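Local coordinates for protein probable L,D-transpeptidase 3 (Mycobacterium tuberculosis, PDB 6D4K) that probably acts as an L,D-transpeptidase in cell-wall biogenesis, may anchor proteins to peptidoglycan, and is covalently modified at its active site by the beta-lactam faropenem, at residues A[43-49]-A[84-90]; A[122-126]-A[228-232]; A[126-130]-A[156-162]; A[169-174]-A[257-261]; A[178-182]-A[247-251]. All blocks are in the same frame, centred on the assembly; numbering follows the deposited sequence.

Contact 1. Residues A[43-49]-A[84-90]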
# COMPACT_ATOMS: atom_id res chain seq x y z
N HIS A 43 6.04 7.15 -0.94
CA HIS A 43 7.11 6.19 -0.67
C HIS A 43 7.94 6.65 0.53
O HIS A 43 8.40 7.80 0.55
CB HIS A 43 8.01 5.99 -1.89
CG HIS A 43 8.82 4.72 -1.84
ND1 HIS A 43 9.82 4.51 -0.91
CD2 HIS A 43 8.79 3.60 -2.61
CE1 HIS A 43 10.35 3.32 -1.10
NE2 HIS A 43 9.75 2.75 -2.13
N PRO A 44 8.17 5.80 1.52
CA PRO A 44 9.01 6.19 2.65
C PRO A 44 10.49 6.23 2.26
O PRO A 44 10.92 5.71 1.23
CB PRO A 44 8.74 5.09 3.68
CG PRO A 44 8.38 3.88 2.86
CD PRO A 44 7.56 4.46 1.71
N VAL A 45 11.27 6.84 3.13
CA VAL A 45 12.72 6.80 3.02
C VAL A 45 13.21 5.71 3.97
O VAL A 45 13.03 5.81 5.19
CB VAL A 45 13.36 8.16 3.32
CG1 VAL A 45 14.87 8.04 3.22
CG2 VAL A 45 12.81 9.22 2.35
N VAL A 46 13.80 4.65 3.43
CA VAL A 46 14.13 3.46 4.20
C VAL A 46 15.65 3.38 4.32
O VAL A 46 16.36 3.29 3.31
CB VAL A 46 13.55 2.18 3.57
CG1 VAL A 46 13.77 0.98 4.49
CG2 VAL A 46 12.07 2.37 3.26
N VAL A 47 16.14 3.41 5.56
CA VAL A 47 17.56 3.49 5.84
C VAL A 47 18.00 2.15 6.44
O VAL A 47 17.48 1.73 7.48
CB VAL A 47 17.88 4.64 6.81
CG1 VAL A 47 19.38 4.70 7.06
CG2 VAL A 47 17.34 5.99 6.26
N THR A 48 18.93 1.46 5.77
CA THR A 48 19.44 0.17 6.23
C THR A 48 20.84 0.38 6.77
O THR A 48 21.71 0.91 6.08
CB THR A 48 19.46 -0.84 5.08
OG1 THR A 48 18.12 -1.07 4.64
CG2 THR A 48 20.09 -2.16 5.54
N PHE A 49 21.05 -0.04 8.02
CA PHE A 49 22.33 0.12 8.69
C PHE A 49 23.25 -1.07 8.45
O PHE A 49 22.79 -2.20 8.24
CB PHE A 49 22.13 0.33 10.19
CG PHE A 49 21.45 1.62 10.53
CD1 PHE A 49 22.19 2.79 10.61
CD2 PHE A 49 20.09 1.66 10.76
CE1 PHE A 49 21.58 4.00 10.94
CE2 PHE A 49 19.45 2.88 11.07
CZ PHE A 49 20.21 4.04 11.17
N ASP A 84 18.21 -3.05 12.31
CA ASP A 84 19.09 -2.42 11.35
C ASP A 84 18.35 -1.70 10.23
O ASP A 84 18.97 -1.39 9.20
CB ASP A 84 20.07 -3.44 10.75
CG ASP A 84 19.37 -4.59 10.03
OD1 ASP A 84 20.06 -5.39 9.37
OD2 ASP A 84 18.12 -4.70 10.12
N VAL A 85 17.04 -1.47 10.37
CA VAL A 85 16.27 -0.78 9.35
C VAL A 85 15.34 0.21 10.02
O VAL A 85 14.47 -0.18 10.81
CB VAL A 85 15.46 -1.73 8.45
CG1 VAL A 85 14.62 -0.90 7.46
CG2 VAL A 85 16.40 -2.69 7.69
N VAL A 86 15.49 1.49 9.69
CA VAL A 86 14.54 2.51 10.12
C VAL A 86 13.95 3.16 8.87
O VAL A 86 14.67 3.45 7.91
CB VAL A 86 15.13 3.56 11.10
CG1 VAL A 86 16.17 4.47 10.43
CG2 VAL A 86 14.02 4.38 11.77
N GLN A 87 12.64 3.35 8.86
CA GLN A 87 12.02 4.05 7.75
C GLN A 87 11.48 5.38 8.22
O GLN A 87 11.03 5.52 9.36
CB GLN A 87 10.92 3.23 7.07
CG GLN A 87 9.60 3.15 7.78
CD GLN A 87 8.59 2.44 6.93
OE1 GLN A 87 8.89 2.03 5.81
NE2 GLN A 87 7.39 2.27 7.47
N TRP A 88 11.54 6.36 7.33
CA TRP A 88 11.06 7.70 7.60
C TRP A 88 9.81 7.88 6.75
O TRP A 88 9.89 7.84 5.51
CB TRP A 88 12.16 8.69 7.24
CG TRP A 88 11.89 10.12 7.56
CD1 TRP A 88 12.13 10.77 8.74
CD2 TRP A 88 11.40 11.11 6.65
NE1 TRP A 88 11.80 12.11 8.62
CE2 TRP A 88 11.34 12.34 7.35
CE3 TRP A 88 10.98 11.07 5.31
CZ2 TRP A 88 10.91 13.51 6.74
CZ3 TRP A 88 10.54 12.24 4.72
CH2 TRP A 88 10.51 13.45 5.44
N VAL A 89 8.67 8.03 7.40
CA VAL A 89 7.37 8.08 6.75
C VAL A 89 7.00 9.54 6.57
O VAL A 89 6.82 10.25 7.57
CB VAL A 89 6.32 7.36 7.61
CG1 VAL A 89 4.93 7.48 6.99
CG2 VAL A 89 6.73 5.89 7.83
N PRO A 90 6.88 10.05 5.34
CA PRO A 90 6.50 11.45 5.16
C PRO A 90 5.10 11.73 5.68
O PRO A 90 4.20 10.91 5.53
CB PRO A 90 6.59 11.66 3.64
CG PRO A 90 6.40 10.27 3.06
CD PRO A 90 7.05 9.33 4.06
O HOH W 1 22.66 -5.08 9.75

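Contact 2. Residues A[122-126]-A[228-232]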
# COMPACT_ATOMS: atom_id res chain seq x y z
N SER A 122 -13.74 2.78 1.47
CA SER A 122 -14.77 3.22 2.41
C SER A 122 -15.51 1.98 2.90
O SER A 122 -16.21 1.32 2.13
CB SER A 122 -15.74 4.18 1.74
OG SER A 122 -16.85 4.42 2.59
N ILE A 123 -15.34 1.67 4.19
CA ILE A 123 -15.97 0.49 4.77
C ILE A 123 -17.49 0.58 4.69
O ILE A 123 -18.17 -0.40 4.36
CB ILE A 123 -15.47 0.28 6.21
CG1 ILE A 123 -13.97 -0.02 6.21
CG2 ILE A 123 -16.25 -0.82 6.91
CD1 ILE A 123 -13.31 0.14 7.56
N SER A 124 -18.03 1.77 4.96
CA SER A 124 -19.48 1.93 5.01
C SER A 124 -20.11 1.98 3.62
O SER A 124 -21.23 1.51 3.43
CB SER A 124 -19.84 3.20 5.79
OG SER A 124 -19.18 4.33 5.24
N GLN A 125 -19.40 2.57 2.64
CA GLN A 125 -19.90 2.64 1.27
C GLN A 125 -19.63 1.37 0.48
O GLN A 125 -20.25 1.16 -0.57
CB GLN A 125 -19.23 3.79 0.51
CG GLN A 125 -19.57 5.20 0.98
CD GLN A 125 -18.68 6.25 0.32
OE1 GLN A 125 -18.03 5.99 -0.70
NE2 GLN A 125 -18.66 7.45 0.89
N HIS A 126 -18.70 0.52 0.94
CA HIS A 126 -18.27 -0.66 0.20
C HIS A 126 -17.70 -0.27 -1.16
O HIS A 126 -18.04 -0.85 -2.20
CB HIS A 126 -19.38 -1.71 0.06
CG HIS A 126 -20.28 -1.80 1.25
ND1 HIS A 126 -19.84 -2.23 2.48
CD2 HIS A 126 -21.59 -1.51 1.40
CE1 HIS A 126 -20.84 -2.21 3.34
NE2 HIS A 126 -21.92 -1.77 2.71
N GLY A 228 -19.67 -3.75 -3.33
CA GLY A 228 -20.54 -2.60 -3.28
C GLY A 228 -21.67 -2.72 -2.29
O GLY A 228 -22.46 -1.77 -2.17
N LEU A 229 -21.77 -3.83 -1.56
CA LEU A 229 -22.95 -4.10 -0.74
C LEU A 229 -22.60 -4.61 0.65
O LEU A 229 -23.22 -4.20 1.64
CB LEU A 229 -23.84 -5.13 -1.44
CG LEU A 229 -24.46 -4.71 -2.77
CD1 LEU A 229 -25.25 -5.85 -3.37
CD2 LEU A 229 -25.33 -3.48 -2.58
N GLU A 230 -21.63 -5.52 0.75
CA GLU A 230 -21.35 -6.20 2.00
C GLU A 230 -19.85 -6.41 2.17
O GLU A 230 -19.13 -6.63 1.19
CB GLU A 230 -22.05 -7.56 2.06
CG GLU A 230 -23.05 -7.69 3.20
CD GLU A 230 -23.61 -9.09 3.30
OE1 GLU A 230 -23.51 -9.70 4.39
OE2 GLU A 230 -24.14 -9.59 2.29
N ASN A 231 -19.40 -6.35 3.42
CA ASN A 231 -18.00 -6.56 3.77
C ASN A 231 -17.84 -8.00 4.26
O ASN A 231 -18.24 -8.34 5.38
CB ASN A 231 -17.58 -5.55 4.84
CG ASN A 231 -17.53 -4.13 4.30
OD1 ASN A 231 -17.22 -3.91 3.12
ND2 ASN A 231 -17.84 -3.16 5.15
N VAL A 232 -17.25 -8.85 3.41
CA VAL A 232 -17.20 -10.28 3.65
C VAL A 232 -15.79 -10.85 3.59
O VAL A 232 -15.62 -12.07 3.71
CB VAL A 232 -18.13 -11.06 2.69
CG1 VAL A 232 -19.56 -10.55 2.80
CG2 VAL A 232 -17.61 -10.94 1.26

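Contact 3. Residues A[126-130]-A[156-162]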
# COMPACT_ATOMS: atom_id res chain seq x y z
N HIS A 126 -18.70 0.52 0.94
CA HIS A 126 -18.27 -0.66 0.20
C HIS A 126 -17.70 -0.27 -1.16
O HIS A 126 -18.04 -0.85 -2.20
CB HIS A 126 -19.38 -1.71 0.06
CG HIS A 126 -20.28 -1.80 1.25
ND1 HIS A 126 -19.84 -2.23 2.48
CD2 HIS A 126 -21.59 -1.51 1.40
CE1 HIS A 126 -20.84 -2.21 3.34
NE2 HIS A 126 -21.92 -1.77 2.71
N THR A 127 -16.84 0.74 -1.16
CA THR A 127 -16.27 1.27 -2.38
C THR A 127 -14.77 1.46 -2.24
O THR A 127 -14.25 1.68 -1.14
CB THR A 127 -16.90 2.61 -2.77
OG1 THR A 127 -16.67 3.57 -1.73
CG2 THR A 127 -18.41 2.46 -3.01
N PHE A 128 -14.09 1.39 -3.37
CA PHE A 128 -12.68 1.73 -3.47
C PHE A 128 -12.59 2.75 -4.59
O PHE A 128 -12.92 2.44 -5.74
CB PHE A 128 -11.85 0.48 -3.80
CG PHE A 128 -10.36 0.70 -3.74
CD1 PHE A 128 -9.74 0.98 -2.53
CD2 PHE A 128 -9.58 0.55 -4.87
CE1 PHE A 128 -8.37 1.15 -2.47
CE2 PHE A 128 -8.20 0.72 -4.81
CZ PHE A 128 -7.60 1.02 -3.60
N THR A 129 -12.19 3.97 -4.26
CA THR A 129 -12.17 5.08 -5.20
C THR A 129 -10.74 5.37 -5.61
O THR A 129 -9.90 5.65 -4.75
CB THR A 129 -12.80 6.32 -4.58
OG1 THR A 129 -14.13 6.02 -4.12
CG2 THR A 129 -12.85 7.47 -5.59
N VAL A 130 -10.46 5.30 -6.91
CA VAL A 130 -9.12 5.52 -7.42
C VAL A 130 -9.07 6.87 -8.13
O VAL A 130 -9.94 7.18 -8.95
CB VAL A 130 -8.67 4.39 -8.37
CG1 VAL A 130 -7.27 4.66 -8.89
CG2 VAL A 130 -8.74 3.05 -7.67
N GLY A 156 -14.08 6.27 -11.41
CA GLY A 156 -13.13 5.80 -10.43
C GLY A 156 -13.70 5.16 -9.19
O GLY A 156 -12.93 4.68 -8.35
N VAL A 157 -15.02 5.14 -9.03
CA VAL A 157 -15.63 4.54 -7.85
C VAL A 157 -15.88 3.07 -8.15
O VAL A 157 -16.75 2.72 -8.95
CB VAL A 157 -16.92 5.27 -7.45
CG1 VAL A 157 -17.52 4.61 -6.20
CG2 VAL A 157 -16.64 6.75 -7.18
N MET A 158 -15.10 2.21 -7.49
CA MET A 158 -15.17 0.77 -7.69
C MET A 158 -15.91 0.12 -6.54
O MET A 158 -15.71 0.48 -5.37
CB MET A 158 -13.77 0.16 -7.73
CG MET A 158 -12.85 0.74 -8.79
SD MET A 158 -11.21 0.01 -8.66
CE MET A 158 -10.43 0.54 -10.19
N PRO A 159 -16.78 -0.83 -6.83
CA PRO A 159 -17.44 -1.55 -5.74
C PRO A 159 -16.49 -2.58 -5.14
O PRO A 159 -15.69 -3.21 -5.84
CB PRO A 159 -18.70 -2.13 -6.40
CG PRO A 159 -18.87 -1.24 -7.68
CD PRO A 159 -17.45 -1.05 -8.12
N ALA A 160 -16.52 -2.66 -3.81
CA ALA A 160 -15.49 -3.33 -3.05
C ALA A 160 -16.16 -4.05 -1.89
O ALA A 160 -17.34 -3.84 -1.59
CB ALA A 160 -14.45 -2.34 -2.52
N SER A 161 -15.39 -4.91 -1.25
CA SER A 161 -15.84 -5.60 -0.05
C SER A 161 -14.65 -5.64 0.90
O SER A 161 -13.60 -6.17 0.55
CB SER A 161 -16.32 -7.02 -0.38
OG SER A 161 -16.95 -7.61 0.74
N MET A 162 -14.82 -5.04 2.07
CA MET A 162 -13.79 -5.02 3.09
C MET A 162 -14.05 -6.16 4.08
O MET A 162 -14.84 -7.07 3.83
CB MET A 162 -13.73 -3.63 3.72
CG MET A 162 -12.76 -2.67 3.03
SD MET A 162 -13.11 -2.30 1.29
CE MET A 162 -14.68 -1.44 1.41

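Contact 4. Residues A[169-174]-A[257-261]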
# COMPACT_ATOMS: atom_id res chain seq x y z
N THR A 169 -11.26 -4.62 8.13
CA THR A 169 -10.16 -3.89 7.52
C THR A 169 -9.80 -2.71 8.41
O THR A 169 -10.66 -1.85 8.65
CB THR A 169 -10.54 -3.37 6.14
OG1 THR A 169 -11.00 -4.45 5.32
CG2 THR A 169 -9.34 -2.72 5.46
N PRO A 170 -8.58 -2.64 8.94
CA PRO A 170 -8.24 -1.55 9.87
C PRO A 170 -8.17 -0.19 9.17
O PRO A 170 -7.61 -0.06 8.08
CB PRO A 170 -6.88 -1.97 10.43
CG PRO A 170 -6.31 -2.90 9.40
CD PRO A 170 -7.49 -3.61 8.80
N VAL A 171 -8.77 0.81 9.82
CA VAL A 171 -8.72 2.18 9.35
C VAL A 171 -7.29 2.69 9.45
O VAL A 171 -6.56 2.36 10.39
CB VAL A 171 -9.68 3.03 10.21
CG1 VAL A 171 -9.44 4.52 10.00
CG2 VAL A 171 -11.13 2.67 9.91
N GLY A 172 -6.87 3.48 8.47
CA GLY A 172 -5.56 4.09 8.53
C GLY A 172 -5.05 4.50 7.17
O GLY A 172 -5.75 4.42 6.16
N SER A 173 -3.80 4.97 7.18
CA SER A 173 -3.10 5.42 5.98
C SER A 173 -1.99 4.42 5.69
O SER A 173 -1.13 4.17 6.55
CB SER A 173 -2.52 6.82 6.20
OG SER A 173 -1.99 7.36 4.99
N TYR A 174 -2.01 3.84 4.50
CA TYR A 174 -1.09 2.79 4.09
C TYR A 174 -0.38 3.19 2.81
O TYR A 174 -0.75 4.15 2.15
CB TYR A 174 -1.85 1.48 3.86
CG TYR A 174 -2.67 1.04 5.04
CD1 TYR A 174 -2.08 0.40 6.12
CD2 TYR A 174 -4.05 1.26 5.09
CE1 TYR A 174 -2.83 -0.01 7.21
CE2 TYR A 174 -4.80 0.86 6.17
CZ TYR A 174 -4.19 0.22 7.23
OH TYR A 174 -4.93 -0.18 8.31
N VAL A 257 -2.69 4.28 0.04
CA VAL A 257 -4.01 3.67 0.14
C VAL A 257 -4.58 4.08 1.48
O VAL A 257 -3.94 3.87 2.52
CB VAL A 257 -3.96 2.13 0.02
CG1 VAL A 257 -5.33 1.52 0.28
CG2 VAL A 257 -3.45 1.75 -1.36
N ILE A 258 -5.76 4.68 1.47
CA ILE A 258 -6.42 5.15 2.67
C ILE A 258 -7.64 4.28 2.93
O ILE A 258 -8.42 4.00 2.01
CB ILE A 258 -6.80 6.64 2.54
CG1 ILE A 258 -5.53 7.49 2.44
CG2 ILE A 258 -7.64 7.08 3.73
CD1 ILE A 258 -5.38 8.23 1.13
N VAL A 259 -7.78 3.81 4.16
CA VAL A 259 -8.96 3.08 4.60
C VAL A 259 -9.69 3.95 5.61
O VAL A 259 -9.08 4.41 6.59
CB VAL A 259 -8.59 1.72 5.21
CG1 VAL A 259 -9.84 1.03 5.77
CG2 VAL A 259 -7.90 0.85 4.18
N GLN A 260 -10.97 4.19 5.37
CA GLN A 260 -11.76 5.03 6.26
C GLN A 260 -13.13 4.41 6.48
O GLN A 260 -13.60 3.58 5.69
CB GLN A 260 -11.90 6.45 5.70
CG GLN A 260 -12.74 6.51 4.45
CD GLN A 260 -12.60 7.83 3.73
OE1 GLN A 260 -11.67 8.59 3.97
NE2 GLN A 260 -13.56 8.13 2.85
N GLU A 261 -13.77 4.82 7.57
CA GLU A 261 -15.13 4.40 7.88
C GLU A 261 -16.11 5.07 6.92
O GLU A 261 -16.84 4.39 6.21
CB GLU A 261 -15.49 4.73 9.33
CG GLU A 261 -14.36 4.54 10.33
CD GLU A 261 -14.44 3.21 11.07
OE1 GLU A 261 -15.26 2.36 10.67
OE2 GLU A 261 -13.70 3.03 12.05

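Contact 5. Residues A[178-182]-A[247-251]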
# COMPACT_ATOMS: atom_id res chain seq x y z
N SER A 178 4.18 -3.81 -2.28
CA SER A 178 4.58 -4.69 -3.36
C SER A 178 3.37 -4.97 -4.23
O SER A 178 2.22 -4.72 -3.83
CB SER A 178 5.17 -6.00 -2.83
OG SER A 178 4.18 -6.79 -2.18
N LYS A 179 3.64 -5.49 -5.43
CA LYS A 179 2.65 -5.89 -6.43
C LYS A 179 3.07 -7.27 -6.92
O LYS A 179 4.24 -7.47 -7.28
CB LYS A 179 2.62 -4.93 -7.65
CG LYS A 179 1.81 -3.66 -7.49
CD LYS A 179 2.26 -2.62 -8.51
CE LYS A 179 2.15 -3.09 -9.95
NZ LYS A 179 2.02 -1.90 -10.84
N GLU A 180 2.13 -8.20 -6.98
CA GLU A 180 2.44 -9.56 -7.40
C GLU A 180 1.26 -10.18 -8.12
O GLU A 180 0.11 -9.83 -7.86
CB GLU A 180 2.82 -10.42 -6.19
CG GLU A 180 4.16 -11.09 -6.35
CD GLU A 180 4.43 -12.11 -5.27
OE1 GLU A 180 4.95 -13.20 -5.62
OE2 GLU A 180 4.14 -11.83 -4.09
N ARG A 181 1.55 -11.14 -9.00
CA ARG A 181 0.55 -11.90 -9.73
C ARG A 181 0.48 -13.33 -9.21
O ARG A 181 1.48 -13.89 -8.75
CB ARG A 181 0.89 -11.95 -11.22
CG ARG A 181 0.98 -10.59 -11.89
CD ARG A 181 -0.40 -9.98 -12.06
NE ARG A 181 -1.34 -10.91 -12.69
CZ ARG A 181 -1.52 -11.01 -14.00
NH1 ARG A 181 -0.82 -10.26 -14.83
NH2 ARG A 181 -2.40 -11.88 -14.48
N SER A 182 -0.72 -13.91 -9.30
CA SER A 182 -0.95 -15.32 -9.02
C SER A 182 -0.30 -15.77 -7.71
O SER A 182 0.34 -16.82 -7.62
CB SER A 182 -0.51 -16.20 -10.20
OG SER A 182 -1.29 -15.92 -11.35
N TYR A 247 -6.47 -1.14 -11.44
CA TYR A 247 -5.77 -0.50 -10.32
C TYR A 247 -4.33 -1.00 -10.21
O TYR A 247 -3.40 -0.21 -10.03
CB TYR A 247 -6.53 -0.76 -9.02
CG TYR A 247 -5.78 -0.26 -7.82
CD1 TYR A 247 -5.36 -1.14 -6.83
CD2 TYR A 247 -5.52 1.09 -7.65
CE1 TYR A 247 -4.69 -0.69 -5.71
CE2 TYR A 247 -4.84 1.55 -6.54
CZ TYR A 247 -4.43 0.66 -5.56
OH TYR A 247 -3.74 1.11 -4.45
N TYR A 248 -4.14 -2.32 -10.27
CA TYR A 248 -2.81 -2.92 -10.22
C TYR A 248 -1.90 -2.31 -11.29
O TYR A 248 -0.76 -1.94 -11.02
CB TYR A 248 -2.93 -4.43 -10.42
CG TYR A 248 -1.64 -5.21 -10.41
CD1 TYR A 248 -0.83 -5.31 -11.55
CD2 TYR A 248 -1.25 -5.92 -9.27
CE1 TYR A 248 0.34 -6.06 -11.54
CE2 TYR A 248 -0.09 -6.68 -9.26
CZ TYR A 248 0.70 -6.73 -10.39
OH TYR A 248 1.85 -7.49 -10.38
N ASN A 249 -2.40 -2.21 -12.51
CA ASN A 249 -1.59 -1.69 -13.60
C ASN A 249 -1.30 -0.20 -13.44
O ASN A 249 -0.29 0.28 -13.97
CB ASN A 249 -2.25 -1.97 -14.95
CG ASN A 249 -2.19 -3.43 -15.35
OD1 ASN A 249 -1.31 -4.18 -14.90
ND2 ASN A 249 -3.09 -3.84 -16.23
N ALA A 250 -2.17 0.54 -12.74
CA ALA A 250 -1.98 1.97 -12.57
C ALA A 250 -1.06 2.32 -11.40
O ALA A 250 -0.35 3.32 -11.47
CB ALA A 250 -3.33 2.64 -12.36
N VAL A 251 -1.07 1.52 -10.33
CA VAL A 251 -0.46 1.92 -9.06
C VAL A 251 1.02 1.54 -9.06
O VAL A 251 1.48 0.62 -9.76
CB VAL A 251 -1.23 1.25 -7.90
CG1 VAL A 251 -0.85 -0.23 -7.77
CG2 VAL A 251 -1.01 2.01 -6.59

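Contact 1. Residues A[43-49]-A[84-90]
V45 and W88 stand side by side on one face of an antiparallel strand pair, with the V45 methyl CG2 lying 3.9 Å from W88 CE3 on the benzo part of the indole. V47 and V86 continue this face. V86 CG1 occupies the position between its own backbone N and carbonyl carbon (chi1 69°), which brings it within 3.7 Å of F49 CE2, approaching that ring obliquely, while it also touches V47 CB. The opposite face carries V46, T48, V85 and Q87. Here the closest apolar contact runs diagonally, V46 CG1 to V85 CG1 at 3.6 Å, whereas T48 and V85 point the same way with OG1 beside CG2. Q87 extends beyond its CG so that OE1 rests 3.5 Å from P44 CG, and its NE2 is hydrogen-bonded to E79 on the next strand. Five backbone bonds join the strands. V45 and W88 exchange two, as do V47 and V86, and the row ends with F49 N donating to D84 O at 2.7 Å with a nearly straight N-H...O angle of 173°.

Both strands are central in a four-stranded antiparallel sheet, flanked by strands 28-32 and 76-80. The V45-V47 side also meets L102 and V104 of strand 99-104, in keeping with the sandwich of an immunoglobulin-like domain. The chemistry is accordingly two-sided: branched aliphatic and aromatic groups fill the sandwich interior, a mixed set with a tethered amide lies on the other face, and the backbone groups between them bond alternately across this pair and outward to strands 28-32 and 76-80.

Contact 2. Residues A[122-126]-A[228-232]
The hairpin loop joining strands 117-122 and 127-132 ends at H126, whose imidazole packs against 228-232, the loop just ahead of the SHGC signature that contains the nucleophile C236. H126 has left-handed backbone angles (phi 59°) and, with T127, faces S122 in a G1 beta bulge. S122 OG accepts from Q125 N, an ST motif that closes the same turn. With CG beside its own backbone N, the H126 ring enters between two layers of peptide: the L229 carbonyl carbon lies over one face toward the rim and E230 N over the centre of that face, while S124 O lies above the other. NE2 is 3.0 Å from L229 O, but the angle is too poor for a hydrogen bond.

At the ring edge, H126 ND1 donates to N231 OD1 over 3.2 Å. The imidazole and amide planes are 69° apart, and the nitrogen sits above the amide plane instead of on a lone pair. The other end of the same amide is held more directly, N231 ND2 giving a straight bond of 2.9 Å to I123 O, with the I123 side chain crossing at about a right angle and its CG2 3.3 Å from N231 ND2. N231 OD1 also accepts from M162 N, so three bonds hold the amide, two at OD1 and one at ND2, and together they should fix its rotation. G228 contributes a CA-H...O contact of 3.2 Å between its CA and H126 O.

The amide thus ties the loop that leads to the nucleophile's SHGC segment in this YkuD-type catalytic domain to a bulged beta hairpin, whose left-handed bulge residue is characteristic of the G1 class.

Contact 3. Residues A[126-130]-A[156-162]
M158 and F128 lie side by side at the apolar centre, the sulfur of the methionine at the edge of the phenyl ring, with SD 4.2 Å from F128 CD2. The M158 chain is extended past CG (chi2 176°, chi3 168°), and this carries its CE methyl to within 3.9 Å of V130 CG2. On the other flank of F128, its CB meets A160 CB at 4.0 Å. This face is covered by helix 241-250: W246 touches both V130 and M158, and Y247 makes a T-shaped stack with F128. M162, bent at chi2 and chi3, folds its CE back toward H126 CA at the end of the pair.

The two segments form an antiparallel ladder at one side of the mixed sheet of the L,D-transpeptidase catalytic domain. F128 and M158 are a hydrogen-bonded pair, flanked by the non-hydrogen-bonded pairs T127-P159 and T129-V157. On the face of these flanking pairs V157 divides its methyls, CG1 resting 3.9 Å from T127 CG2 and CG2 lying near T129 OG1.

Along the backbone, F128 N donates to M158 O at 2.7 Å and M158 N returns a bond to F128 O. V130 N reaches G156 O, where G156, just before strand 157-159, has a positive phi of 75°. Beyond the ladder A160 N bonds to H126 O over 2.9 Å from well above the carbonyl plane, while T127 OG1 pairs with Q125 OE1.

Contact 4. Residues A[169-174]-A[257-261]
Y174 leans along strand 257-260, each part of its side chain meeting something different. Its CB lies 3.4 Å from V257 O, and CG beside the backbone N (chi1 -55°) sends the ring back toward the start of its own segment. CD2 then passes from V257 O to the side chain of V259, and CE2 meets V259 CG2 at 3.7 Å, both partners lying at the ring edge. At the tip, OH donates to P170 O over 2.7 Å from well above the carbonyl plane, closing a loop within 169-174.

V259 packs against that loop. While CG2 faces the tyrosine, CG1 approaches P170 O and lies 3.8 Å from T169 CG2, the two side chains meeting at about a right angle. Farther out, V171 places CG1 near V259 O and CG2 within 3.4 Å of E261 OE2, a van der Waals contact of a methyl with a carboxylate oxygen, the E261 chain being bent at chi2. The backbones pair antiparallel: G172 and V259 exchange two hydrogen bonds, the one from V259 N almost linear at 175°, and Y174 and V257 exchange two more. Strand 257-260 is also paired with strand 117-122.

The side chain of T169 is about 6 Å from that of C236, which faropenem acylates. The chemistry thus divides in two: buried, apolar V259 packs against T169 and Y174, while the hydroxyls of those two residues turn to backbone, the tyrosine OH bonded to P170 O and T169 OG1 to G163 N and to G235 O, next to the nucleophile.

Contact 5. Residues A[178-182]-A[247-251]
K179 NZ grips two backbone carbonyls, one in the last turn of helix 241-250 and one just past the helix, 2.8 Å from Y248 O and 2.8 Å from V251 O respectively, lying nearly along the C=O axis of each. The same lysine drapes over the ring of Y248. Its CB lies 3.6 Å from Y248 CE2, and CE is 3.9 Å from the ring centroid and 15° off the normal, a CH-pi contact. NZ is farther out, at 4.8 Å from the centroid, where it makes a cation-pi interaction over the same face. A bend at chi3 (57°) turns the ammonium down from the ring toward the carbonyls, while CD touches V251 CG1.

Y248 holds CG anti to its backbone N, which extends the ring under the strand. E180 N lies at the ring edge near the hydroxyl, although the angle is too poor for a hydrogen bond. R181 comes obliquely, with CG 3.6 Å from Y248 OH, and its guanidinium plane is 78° from that of the ring.

Beyond this shell, R181 forms a salt bridge with D205 and a cation-pi contact with Y206, which also stacks edge-to-face on Y248. V208 touches the Y248 side chain, and I253 that of K179. The lysine charge probably complements the partial negative charge of the helix end. A strand lysine bound to carbonyls in and just after the last helical turn, with its alkyl chain over a helix tyrosine, here joins helix 241-250 to strand 172-180 of the mixed sheet in the YkuD-type catalytic domain.

How the contacts relate
Contact 1 closes first along the chain and lies in the N-terminal immunoglobulin-like domain, its centre 21 to 33 Å from the others. Contacts 2 to 5 all belong to the catalytic domain. Contacts 2 and 3, with centres about 8 Å apart, start from the same hairpin and share H126; contact 4, about 13 Å from each, adds strand 256-260, which runs beside strand 117-122. Contacts 4 and 5 both use strand 172-180, contact 5 nested inside the loop that contact 4 closes, while helix 241-250 joins contact 5 to contact 3 through Y247. Interleaved segments therefore knit the sheet, the helix and the loop leading to the nucleophile into one unit, apart from the sandwich of contact 1.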